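Local coordinates for protein HpcH/HpaI aldolase (Desulfitobacterium hafniense, PDB 3QZ6) that is of unknown function but belongs to the HpcH/HpaI aldolase/citrate lyase family and is built as a TIM barrel, at residues Y50-I55 and R78-R83; L84-A89 and S123-F128; A110-P113 and G119-G122. All coordinates share one frame; numbering follows the deposited sequence.

Contact 1: residues Y50-I55 and R78-R83; sequences YTFREI and RAHVQR
Phe52 and Arg83 mark the nearest backbone approach between residues 50-55 and 78-83, their CA atoms 8.2 Å apart. That spacing leaves side chains to bridge the first turn of helix 52-65 and the start of helix 78-87. Thr51 is the N-cap of the former, and with Glu54 it forms a capping box: Glu54 N donates to Thr51 OG1 while Thr51 N donates to Glu54 OE1, met from above the carboxylate plane. The cap lies directly before Phe52, the first residue of the helix. With CG anti to its carbonyl carbon (chi1 -72°), Phe52 sends its ring across to the second helix, where the rim of the ring does all the touching. CE2 lies 3.6 Å from Ala79 O, near the ring plane, and CZ is 3.8 Å from His80 CD2. The two rings make an offset edge-to-face pair, the Phe52 edge toward the His80 face with planes at 73°; a hydrogen bond between His80 ND1 and Asp77 OD1 probably helps hold the imidazole. Arg83 crosses the phenyl group at about a right angle. Its chain bends at chi3, which brings one guanidinium face over Phe52 CD2, 3.8 Å from Arg83 NE. No hydrogen bond spans the segments. At the surface of the fold, a phenylalanine edge thus joins two successive outer helices of a TIM barrel, separated in sequence by strand 68-72.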
# COMPACT_ATOMS: atom_id res chain seq x y z
N TYR A 50 13.94 -1.61 4.52
CA TYR A 50 14.22 -0.40 3.73
C TYR A 50 15.71 -0.12 3.55
O TYR A 50 16.46 -0.17 4.51
CB TYR A 50 13.54 0.82 4.36
CG TYR A 50 12.05 0.79 4.21
CD1 TYR A 50 11.43 1.29 3.07
CD2 TYR A 50 11.25 0.23 5.20
CE1 TYR A 50 10.06 1.25 2.93
CE2 TYR A 50 9.87 0.18 5.07
CZ TYR A 50 9.29 0.69 3.94
OH TYR A 50 7.92 0.62 3.80
N THR A 51 16.14 0.20 2.33
CA THR A 51 17.54 0.60 2.12
C THR A 51 17.67 2.12 2.22
O THR A 51 16.67 2.85 2.18
CB THR A 51 18.01 0.20 0.73
OG1 THR A 51 17.29 0.98 -0.24
CG2 THR A 51 17.75 -1.30 0.49
N PHE A 52 18.89 2.62 2.33
CA PHE A 52 19.04 4.06 2.40
C PHE A 52 18.68 4.74 1.07
O PHE A 52 18.23 5.89 1.08
CB PHE A 52 20.45 4.46 2.88
CG PHE A 52 20.67 4.19 4.35
CD1 PHE A 52 19.72 3.45 5.08
CD2 PHE A 52 21.77 4.68 5.02
CE1 PHE A 52 19.90 3.19 6.43
CE2 PHE A 52 21.96 4.42 6.38
CZ PHE A 52 21.02 3.68 7.08
N ARG A 53 18.88 4.04 -0.05
CA ARG A 53 18.44 4.56 -1.35
C ARG A 53 16.91 4.71 -1.37
O ARG A 53 16.37 5.74 -1.82
CB ARG A 53 18.92 3.66 -2.50
CG ARG A 53 18.44 4.12 -3.91
CD ARG A 53 19.03 5.50 -4.25
NE ARG A 53 20.49 5.40 -4.35
CZ ARG A 53 21.32 6.44 -4.29
NH1 ARG A 53 20.86 7.67 -4.11
NH2 ARG A 53 22.63 6.23 -4.39
N GLU A 54 16.20 3.69 -0.90
CA GLU A 54 14.73 3.78 -0.86
C GLU A 54 14.29 4.98 -0.03
O GLU A 54 13.32 5.68 -0.37
CB GLU A 54 14.11 2.50 -0.32
CG GLU A 54 14.19 1.33 -1.31
CD GLU A 54 13.87 -0.01 -0.64
OE1 GLU A 54 13.66 -0.03 0.59
OE2 GLU A 54 13.82 -1.03 -1.35
N ILE A 55 15.01 5.22 1.07
CA ILE A 55 14.67 6.33 1.94
C ILE A 55 14.94 7.65 1.23
O ILE A 55 14.12 8.55 1.27
CB ILE A 55 15.41 6.23 3.28
CG1 ILE A 55 14.81 5.06 4.07
CG2 ILE A 55 15.27 7.54 4.08
CD1 ILE A 55 15.60 4.65 5.32
N ARG A 78 26.92 5.93 13.91
CA ARG A 78 27.18 7.01 12.97
C ARG A 78 26.64 6.66 11.60
O ARG A 78 26.06 7.52 10.91
CB ARG A 78 28.68 7.32 12.91
CG ARG A 78 29.00 8.64 12.21
CD ARG A 78 30.44 9.07 12.49
NE ARG A 78 30.65 10.43 12.03
CZ ARG A 78 30.95 10.76 10.78
NH1 ARG A 78 31.09 9.81 9.85
NH2 ARG A 78 31.11 12.03 10.45
N ALA A 79 26.80 5.40 11.20
CA ALA A 79 26.31 4.95 9.89
C ALA A 79 24.82 5.27 9.72
O ALA A 79 24.41 5.76 8.67
CB ALA A 79 26.56 3.45 9.70
N HIS A 80 24.02 5.01 10.75
CA HIS A 80 22.59 5.31 10.63
C HIS A 80 22.31 6.80 10.76
O HIS A 80 21.64 7.40 9.92
CB HIS A 80 21.76 4.53 11.65
CG HIS A 80 21.68 3.07 11.33
ND1 HIS A 80 22.67 2.17 11.69
CD2 HIS A 80 20.76 2.36 10.64
CE1 HIS A 80 22.34 0.97 11.27
NE2 HIS A 80 21.20 1.05 10.62
N VAL A 81 22.82 7.40 11.83
CA VAL A 81 22.43 8.77 12.14
C VAL A 81 22.98 9.79 11.14
O VAL A 81 22.23 10.62 10.64
CB VAL A 81 22.84 9.15 13.58
CG1 VAL A 81 22.57 10.62 13.83
CG2 VAL A 81 22.07 8.27 14.59
N GLN A 82 24.27 9.72 10.87
CA GLN A 82 24.88 10.68 9.95
C GLN A 82 24.26 10.59 8.56
O GLN A 82 23.85 11.59 7.98
CB GLN A 82 26.40 10.46 9.87
CG GLN A 82 27.10 11.38 8.88
CD GLN A 82 27.37 12.75 9.48
OE1 GLN A 82 27.80 12.86 10.63
NE2 GLN A 82 27.11 13.80 8.71
N ARG A 83 24.19 9.38 8.01
CA ARG A 83 23.71 9.23 6.63
C ARG A 83 22.25 9.63 6.48
O ARG A 83 21.88 10.30 5.51
CB ARG A 83 23.90 7.79 6.13
CG ARG A 83 25.37 7.32 6.14
CD ARG A 83 25.47 5.90 5.56
NE ARG A 83 25.30 5.91 4.10
CZ ARG A 83 25.38 4.83 3.33
NH1 ARG A 83 25.58 3.63 3.87
NH2 ARG A 83 25.23 4.96 2.01

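Contact 2: residues L84-A89 and S123-F128; sequences LLDIGA and SIVTDF
Asp86 and Val125 bring the end of helix 78-87 close to the short 3-10 turn of residues 124-125, their CA atoms only 4.7 Å apart. The tight part is apolar groups set against backbone carbonyls. Ile124 CD1 lies 3.3 Å from Ile87 O, and its CG2 branch is 3.6 Å from Asp86 O; because CG1 is anti to the backbone N (chi1 -171°), the two branches address successive carbonyls of the helix end. Val125 CA makes a CA-H...O contact with Asp86 O. The Asp86 and Val125 side chains run side by side in the same direction, with CG2 of Val125 3.6 Å from Asp86 OD1, a carboxylate atom whose salt-bridge partner is Arg118; Asp86 OD2 accepts from Gln82 NE2.

The looser side is wet. No direct hydrogen bond crosses; instead, one water links Leu85 O to Val125 O, a second links Asp86 O to Ile124 O at 2.8 Å from each oxygen, and a third joins Ile87 O to Asp127 OD1. Gly88, with positive phi, ends the helix, whose last carbonyls are thus hydrated. Here an outer helix of a TIM barrel meets, partly through waters, the loop between helices 100-110 and 133-141.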
# COMPACT_ATOMS: atom_id res chain seq x y z
N LEU A 84 21.41 9.21 7.42
CA LEU A 84 19.99 9.46 7.25
C LEU A 84 19.66 10.94 7.38
O LEU A 84 18.80 11.43 6.67
CB LEU A 84 19.15 8.61 8.22
CG LEU A 84 19.15 7.11 7.89
CD1 LEU A 84 18.52 6.30 9.02
CD2 LEU A 84 18.46 6.83 6.55
N LEU A 85 20.33 11.64 8.30
CA LEU A 85 20.12 13.09 8.40
C LEU A 85 20.64 13.79 7.15
O LEU A 85 20.03 14.75 6.66
CB LEU A 85 20.81 13.68 9.64
CG LEU A 85 20.21 13.29 10.99
CD1 LEU A 85 21.03 13.91 12.11
CD2 LEU A 85 18.76 13.74 11.11
N ASP A 86 21.78 13.33 6.65
CA ASP A 86 22.36 13.95 5.46
C ASP A 86 21.42 13.75 4.27
O ASP A 86 21.18 14.67 3.49
CB ASP A 86 23.74 13.37 5.16
CG ASP A 86 24.81 13.87 6.13
OD1 ASP A 86 24.57 14.88 6.81
OD2 ASP A 86 25.89 13.26 6.19
N ILE A 87 20.89 12.55 4.15
CA ILE A 87 19.95 12.23 3.07
C ILE A 87 18.70 13.10 3.15
O ILE A 87 18.15 13.50 2.13
CB ILE A 87 19.59 10.73 3.07
CG1 ILE A 87 20.79 9.89 2.59
CG2 ILE A 87 18.39 10.45 2.19
CD1 ILE A 87 20.70 8.39 3.03
N GLY A 88 18.25 13.40 4.36
CA GLY A 88 17.14 14.34 4.51
C GLY A 88 16.00 13.93 5.42
O GLY A 88 14.97 14.62 5.47
N ALA A 89 16.14 12.83 6.13
CA ALA A 89 15.18 12.51 7.17
C ALA A 89 15.25 13.65 8.18
O ALA A 89 16.33 14.18 8.45
CB ALA A 89 15.52 11.19 7.84
N SER A 123 26.04 19.09 -0.90
CA SER A 123 25.14 18.51 -1.88
C SER A 123 23.75 18.23 -1.28
O SER A 123 23.05 19.16 -0.90
CB SER A 123 25.78 17.28 -2.50
OG SER A 123 27.05 17.65 -3.07
N ILE A 124 23.36 16.96 -1.19
CA ILE A 124 22.01 16.65 -0.69
C ILE A 124 21.79 17.18 0.74
O ILE A 124 20.66 17.44 1.14
CB ILE A 124 21.68 15.13 -0.76
CG1 ILE A 124 20.19 14.89 -0.44
CG2 ILE A 124 22.56 14.33 0.20
CD1 ILE A 124 19.73 13.48 -0.82
N VAL A 125 22.88 17.34 1.48
CA VAL A 125 22.80 17.79 2.87
C VAL A 125 22.01 19.09 2.98
O VAL A 125 21.19 19.27 3.88
CB VAL A 125 24.21 17.96 3.48
CG1 VAL A 125 24.13 18.65 4.84
CG2 VAL A 125 24.90 16.59 3.61
N THR A 126 22.24 20.00 2.04
CA THR A 126 21.56 21.28 2.05
C THR A 126 20.49 21.30 0.97
O THR A 126 20.10 22.37 0.49
CB THR A 126 22.55 22.43 1.78
OG1 THR A 126 23.07 22.28 0.46
CG2 THR A 126 23.70 22.39 2.79
N ASP A 127 20.03 20.12 0.58
CA ASP A 127 19.03 20.01 -0.50
C ASP A 127 19.52 20.66 -1.79
O ASP A 127 18.73 21.21 -2.55
CB ASP A 127 17.70 20.61 -0.07
CG ASP A 127 17.03 19.79 1.03
OD1 ASP A 127 17.00 18.55 0.91
OD2 ASP A 127 16.55 20.39 2.01
N PHE A 128 20.83 20.58 -2.01
CA PHE A 128 21.46 21.05 -3.24
C PHE A 128 21.39 22.56 -3.40
O PHE A 128 21.57 23.07 -4.51
CB PHE A 128 20.84 20.35 -4.47
CG PHE A 128 20.86 18.84 -4.38
CD1 PHE A 128 22.04 18.13 -4.58
CD2 PHE A 128 19.70 18.14 -4.09
CE1 PHE A 128 22.06 16.74 -4.50
CE2 PHE A 128 19.71 16.74 -4.02
CZ PHE A 128 20.90 16.05 -4.22
O HOH W 1 21.02 17.48 5.87
O HOH W 2 19.20 16.59 3.36
O HOH W 3 17.05 15.70 0.93

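Contact 3: residues A110-P113 and G119-G122; sequences AKYP and GVGG
Tyr112 holds CG anti to its carbonyl carbon (chi1 -67°), a setting that swings the phenol across to Gly119 and Val120 although its CB bond does not head there. Val120 answers with CG2: a chi1 of -174° sets CG1 anti to the backbone N and leaves CG2 anti to the carbonyl carbon. Both residues belong to the long connection between helices 100-110 and 133-141 of the TIM barrel, which doubles back on itself here without regular strand or helix.

The two side chains cross at about a right angle. Tyr112 CD1 meets Val120 CG2 at 3.7 Å, the methyl approaching the ring obliquely, while CE1 comes 3.4 Å from Gly119 O, which sits at the ring edge near its plane. Neighbours enclose the tyrosine further: Val137 and Arg140 of helix 133-141 touch its side chain, and its backbone N donates to Asn141 OD1. Gly119 O has a second role, accepting from Gln82 NE2 and tying residues 119-122 to helix 78-87.

No direct hydrogen bond passes between the segments; a single water takes that part. It lies at the edge of the Tyr112 ring, in its plane, accepting from Tyr112 OH at 2.7 Å and from Gly121 N at 3.0 Å while donating to Gly119 O at 2.8 Å.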
# COMPACT_ATOMS: atom_id res chain seq x y z
N ALA A 110 23.85 13.42 16.06
CA ALA A 110 22.81 14.09 15.27
C ALA A 110 22.98 15.60 15.15
O ALA A 110 22.40 16.22 14.26
CB ALA A 110 21.44 13.78 15.86
N LYS A 111 23.75 16.18 16.07
CA LYS A 111 23.89 17.64 16.12
C LYS A 111 25.26 18.09 15.66
O LYS A 111 26.27 17.48 16.02
CB LYS A 111 23.66 18.15 17.55
CG LYS A 111 22.26 17.95 18.08
CD LYS A 111 21.26 18.82 17.35
CE LYS A 111 19.83 18.41 17.67
NZ LYS A 111 19.29 19.09 18.86
N TYR A 112 25.30 19.18 14.89
CA TYR A 112 26.56 19.81 14.51
C TYR A 112 27.21 20.46 15.72
O TYR A 112 26.52 20.81 16.68
CB TYR A 112 26.30 20.90 13.47
CG TYR A 112 25.81 20.39 12.13
CD1 TYR A 112 26.57 19.49 11.40
CD2 TYR A 112 24.61 20.84 11.60
CE1 TYR A 112 26.14 19.03 10.16
CE2 TYR A 112 24.17 20.38 10.35
CZ TYR A 112 24.93 19.48 9.65
OH TYR A 112 24.51 19.03 8.41
N PRO A 113 28.54 20.65 15.68
CA PRO A 113 29.15 21.39 16.79
C PRO A 113 28.46 22.75 16.99
O PRO A 113 28.00 23.33 16.00
CB PRO A 113 30.59 21.59 16.32
CG PRO A 113 30.84 20.38 15.42
CD PRO A 113 29.53 20.19 14.69
N GLY A 119 29.16 15.40 11.29
CA GLY A 119 30.03 15.93 10.25
C GLY A 119 29.26 16.77 9.25
O GLY A 119 28.10 16.49 8.96
N VAL A 120 29.90 17.81 8.72
CA VAL A 120 29.25 18.74 7.81
C VAL A 120 29.55 18.35 6.37
O VAL A 120 30.68 18.48 5.90
CB VAL A 120 29.73 20.19 8.05
CG1 VAL A 120 28.94 21.16 7.18
CG2 VAL A 120 29.60 20.58 9.53
N GLY A 121 28.54 17.84 5.66
CA GLY A 121 28.74 17.46 4.26
C GLY A 121 28.14 18.50 3.34
O GLY A 121 27.85 19.60 3.77
N GLY A 122 27.93 18.15 2.07
CA GLY A 122 27.37 19.09 1.13
C GLY A 122 26.34 18.44 0.22
O GLY A 122 25.83 17.35 0.51
O HOH W 4 26.04 17.16 7.26

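Overall arrangement
Along the chain, contact 1 closes before contacts 2 and 3 open, and the 110-113/119-122 pair falls between the two halves of contact 2. All three lie on the same side of the chain's centre, around the eight-stranded barrel; centres of contacts 1 and 2, and of 2 and 3, are about 11 Å apart, those of 1 and 3 about 15 Å. Contacts 1 and 2 share helix 78-87 and touch where Leu84 CD2 packs on Ile55 CD1 at 3.8 Å. Val125 CG1 touches Tyr112 OH, joining contacts 2 and 3. Contact 1 thus pairs neighbouring outer helices, contact 2 docks the connection after helix 100-110 on helix 78-87, and contact 3 folds that connection on itself, with Gln82 NE2 to Gly119 O linking it back.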